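Local coordinates for uncharacterized conserved protein (Idiomarina loihiensis, PDB 2QSD), which is of unknown function but belongs to the DUF1543 family, with two matches to that domain in one chain, and is found as a two-chain assembly, at residues K84-V89 against V107-S112. Numbering follows the deposited sequence.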
ATOM      1  N   LYS A  84      21.281 -22.415   6.050  1.00 93.66           N
ATOM      2  CA  LYS A  84      19.910 -22.017   5.710  1.00 80.57           C
ATOM      3  C   LYS A  84      19.483 -20.753   6.450  1.00 72.38           C
ATOM      4  O   LYS A  84      19.888 -20.511   7.593  1.00 63.70           O
ATOM      5  CB  LYS A  84      18.915 -23.162   5.942  1.00 79.01           C
ATOM      6  CG  LYS A  84      19.114 -24.331   4.989  1.00 78.94           C
ATOM      7  CD  LYS A  84      17.894 -25.225   4.878  1.00 83.79           C
ATOM      8  CE  LYS A  84      18.109 -26.281   3.798  1.00 91.02           C
ATOM      9  NZ  LYS A  84      16.847 -26.954   3.384  1.00 94.95           N
ATOM     10  N   ARG A  85      18.670 -19.945   5.777  1.00 63.66           N
ATOM     11  CA  ARG A  85      18.291 -18.637   6.288  1.00 60.86           C
ATOM     12  C   ARG A  85      16.819 -18.318   6.096  1.00 55.72           C
ATOM     13  O   ARG A  85      16.124 -18.922   5.269  1.00 53.34           O
ATOM     14  CB  ARG A  85      19.154 -17.540   5.653  1.00 60.78           C
ATOM     15  CG  ARG A  85      20.436 -17.250   6.413  1.00 77.35           C
ATOM     16  CD  ARG A  85      21.452 -16.523   5.551  1.00 99.10           C
ATOM     17  NE  ARG A  85      22.055 -17.408   4.554  1.00119.80           N
ATOM     18  CZ  ARG A  85      23.043 -17.064   3.732  1.00127.46           C
ATOM     19  NH1 ARG A  85      23.518 -17.949   2.864  1.00127.88           N
ATOM     20  NH2 ARG A  85      23.562 -15.841   3.771  1.00127.62           N
ATOM     21  N   LEU A  86      16.361 -17.351   6.879  1.00 53.22           N
ATOM     22  CA  LEU A  86      15.004 -16.850   6.809  1.00 49.63           C
ATOM     23  C   LEU A  86      14.865 -15.876   5.635  1.00 51.09           C
ATOM     24  O   LEU A  86      15.624 -14.907   5.519  1.00 46.82           O
ATOM     25  CB  LEU A  86      14.678 -16.147   8.124  1.00 49.51           C
ATOM     26  CG  LEU A  86      13.247 -16.127   8.634  1.00 55.08           C
ATOM     27  CD1 LEU A  86      12.733 -17.536   8.862  1.00 60.80           C
ATOM     28  CD2 LEU A  86      13.219 -15.338   9.921  1.00 52.54           C
ATOM     29  N   TYR A  87      13.903 -16.143   4.760  1.00 43.91           N
ATOM     30  CA  TYR A  87      13.649 -15.268   3.634  1.00 47.03           C
ATOM     31  C   TYR A  87      12.207 -14.799   3.617  1.00 51.64           C
ATOM     32  O   TYR A  87      11.277 -15.594   3.763  1.00 49.17           O
ATOM     33  CB  TYR A  87      13.985 -15.948   2.308  1.00 56.28           C
ATOM     34  CG  TYR A  87      15.466 -16.067   2.017  1.00 67.97           C
ATOM     35  CD1 TYR A  87      16.163 -17.238   2.322  1.00 67.36           C
ATOM     36  CD2 TYR A  87      16.171 -15.016   1.425  1.00 69.76           C
ATOM     37  CE1 TYR A  87      17.525 -17.359   2.055  1.00 68.86           C
ATOM     38  CE2 TYR A  87      17.537 -15.129   1.153  1.00 73.63           C
ATOM     39  CZ  TYR A  87      18.206 -16.305   1.469  1.00 71.26           C
ATOM     40  OH  TYR A  87      19.553 -16.431   1.207  1.00 70.78           O
ATOM     41  N   PHE A  88      12.047 -13.493   3.431  1.00 54.47           N
ATOM     42  CA  PHE A  88      10.754 -12.849   3.282  1.00 54.08           C
ATOM     43  C   PHE A  88      10.516 -12.575   1.800  1.00 56.58           C
ATOM     44  O   PHE A  88      11.329 -11.914   1.157  1.00 57.77           O
ATOM     45  CB  PHE A  88      10.767 -11.542   4.073  1.00 55.20           C
ATOM     46  CG  PHE A  88       9.571 -10.673   3.839  1.00 57.86           C
ATOM     47  CD1 PHE A  88       8.324 -11.036   4.344  1.00 52.98           C
ATOM     48  CD2 PHE A  88       9.693  -9.481   3.128  1.00 50.23           C
ATOM     49  CE1 PHE A  88       7.219 -10.232   4.145  1.00 56.58           C
ATOM     50  CE2 PHE A  88       8.590  -8.669   2.920  1.00 51.55           C
ATOM     51  CZ  PHE A  88       7.348  -9.048   3.432  1.00 63.57           C
ATOM     52  N   VAL A  89       9.408 -13.082   1.262  1.00 51.91           N
ATOM     53  CA  VAL A  89       9.132 -12.975  -0.171  1.00 57.97           C
ATOM     54  C   VAL A  89       7.861 -12.174  -0.449  1.00 62.83           C
ATOM     55  O   VAL A  89       6.759 -12.576  -0.062  1.00 56.88           O
ATOM     56  CB  VAL A  89       9.038 -14.373  -0.857  1.00 61.36           C
ATOM     57  CG1 VAL A  89       8.665 -14.235  -2.330  1.00 59.01           C
ATOM     58  CG2 VAL A  89      10.350 -15.139  -0.723  1.00 61.38           C
ATOM     59  N   VAL A 107       6.907 -16.005   4.409  1.00 52.15           N
ATOM     60  CA  VAL A 107       8.254 -16.196   4.927  1.00 46.95           C
ATOM     61  C   VAL A 107       8.603 -17.671   4.761  1.00 49.25           C
ATOM     62  O   VAL A 107       7.798 -18.542   5.092  1.00 56.03           O
ATOM     63  CB  VAL A 107       8.376 -15.760   6.411  1.00 53.33           C
ATOM     64  CG1 VAL A 107       9.795 -15.980   6.931  1.00 56.59           C
ATOM     65  CG2 VAL A 107       7.987 -14.286   6.584  1.00 43.37           C
ATOM     66  N   VAL A 108       9.784 -17.944   4.211  1.00 47.86           N
ATOM     67  CA  VAL A 108      10.260 -19.316   3.993  1.00 45.93           C
ATOM     68  C   VAL A 108      11.701 -19.489   4.470  1.00 50.09           C
ATOM     69  O   VAL A 108      12.416 -18.507   4.692  1.00 51.40           O
ATOM     70  CB  VAL A 108      10.186 -19.759   2.491  1.00 47.22           C
ATOM     71  CG1 VAL A 108       8.741 -19.856   1.994  1.00 45.53           C
ATOM     72  CG2 VAL A 108      11.035 -18.851   1.589  1.00 40.90           C
ATOM     73  N   VAL A 109      12.120 -20.743   4.617  1.00 54.06           N
ATOM     74  CA  VAL A 109      13.502 -21.070   4.963  1.00 54.08           C
ATOM     75  C   VAL A 109      14.203 -21.658   3.739  1.00 57.90           C
ATOM     76  O   VAL A 109      13.743 -22.652   3.168  1.00 61.18           O
ATOM     77  CB  VAL A 109      13.572 -22.040   6.168  1.00 50.61           C
ATOM     78  CG1 VAL A 109      14.998 -22.519   6.404  1.00 52.36           C
ATOM     79  CG2 VAL A 109      13.033 -21.367   7.415  1.00 45.92           C
ATOM     80  N   ALA A 110      15.301 -21.029   3.329  1.00 57.49           N
ATOM     81  CA  ALA A 110      16.052 -21.480   2.153  1.00 64.82           C
ATOM     82  C   ALA A 110      17.542 -21.178   2.263  1.00 65.76           C
ATOM     83  O   ALA A 110      17.966 -20.422   3.144  1.00 62.39           O
ATOM     84  CB  ALA A 110      15.476 -20.867   0.891  1.00 59.61           C
ATOM     85  N   ASP A 111      18.332 -21.776   1.372  1.00 73.61           N
ATOM     86  CA  ASP A 111      19.784 -21.558   1.351  1.00 83.29           C
ATOM     87  C   ASP A 111      20.189 -20.369   0.474  1.00 84.50           C
ATOM     88  O   ASP A 111      21.158 -19.667   0.772  1.00 85.87           O
ATOM     89  CB  ASP A 111      20.547 -22.833   0.950  1.00 86.64           C
ATOM     90  CG  ASP A 111      19.977 -23.516  -0.295  1.00 95.62           C
ATOM     91  OD1 ASP A 111      20.413 -24.648  -0.592  1.00102.04           O
ATOM     92  OD2 ASP A 111      19.105 -22.942  -0.980  1.00 99.25           O
ATOM     93  N   SER A 112      19.428 -20.147  -0.594  1.00 85.04           N
ATOM     94  CA  SER A 112      19.705 -19.085  -1.555  1.00 84.24           C
ATOM     95  C   SER A 112      18.433 -18.287  -1.842  1.00 82.75           C
ATOM     96  O   SER A 112      17.335 -18.835  -1.725  1.00 84.56           O
ATOM     97  CB  SER A 112      20.233 -19.692  -2.860  1.00 82.78           C
ATOM     98  OG  SER A 112      19.175 -20.245  -3.626  1.00 78.06           O
TER
HETATM   99  O   HOH W   1      14.425 -25.450   1.623  1.00 58.60           O
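L86 meets V107 and V109 on one face of the strand pair, its CD1 methyl reaching V107 CG1 at 3.8 Å and also touching V109 CG2. With CG roughly anti to the backbone N (chi1 -150°) and chi2 near 60°, CD1 of L86 is turned toward the neighbouring strand. Further along this face V107 turns its CG2 methyl to the edge of the F88 ring, 4.0 Å from CD1 of F88. V157 and L159 of strand 155-161 pack against L86, L159 also touches V109, and I24 of the second subunit reaches F88. The opposite face carries Y87, whose ring runs alongside the end of the other strand and on past A110 toward S112: CD1 of Y87 lies 4.0 Å from A110 CB, A110 O comes at the ring's edge, level with it, and S112 O lies above one face, nearer the ring's margin than its centre. P113 and A116 of helix 113-122 also touch this tyrosine. Cutting Y87 back to an alanine removes the ring, which is likely to open a gap between A110, S112 and the P113 and A116 side of the helix. Between the faces, the backbones of R85 and A110 exchange two hydrogen bonds, R85 N to A110 O at 2.8 Å and A110 N to R85 O at 3.0 Å. Y87 and V108 form the second such pair. At the polar edge a water receives a weak bond from K84 NZ and donates one to V109 O, while D111 OD2 bonds S115 OG. Strands 85-90 and 105-110 are antiparallel neighbours, their short segments at 141°, in a three-stranded sheet with 145-148 beyond 85-90; S112 N-caps helix 113-122, a beta-beta-alpha arrangement with the helix packed on the Y87 face.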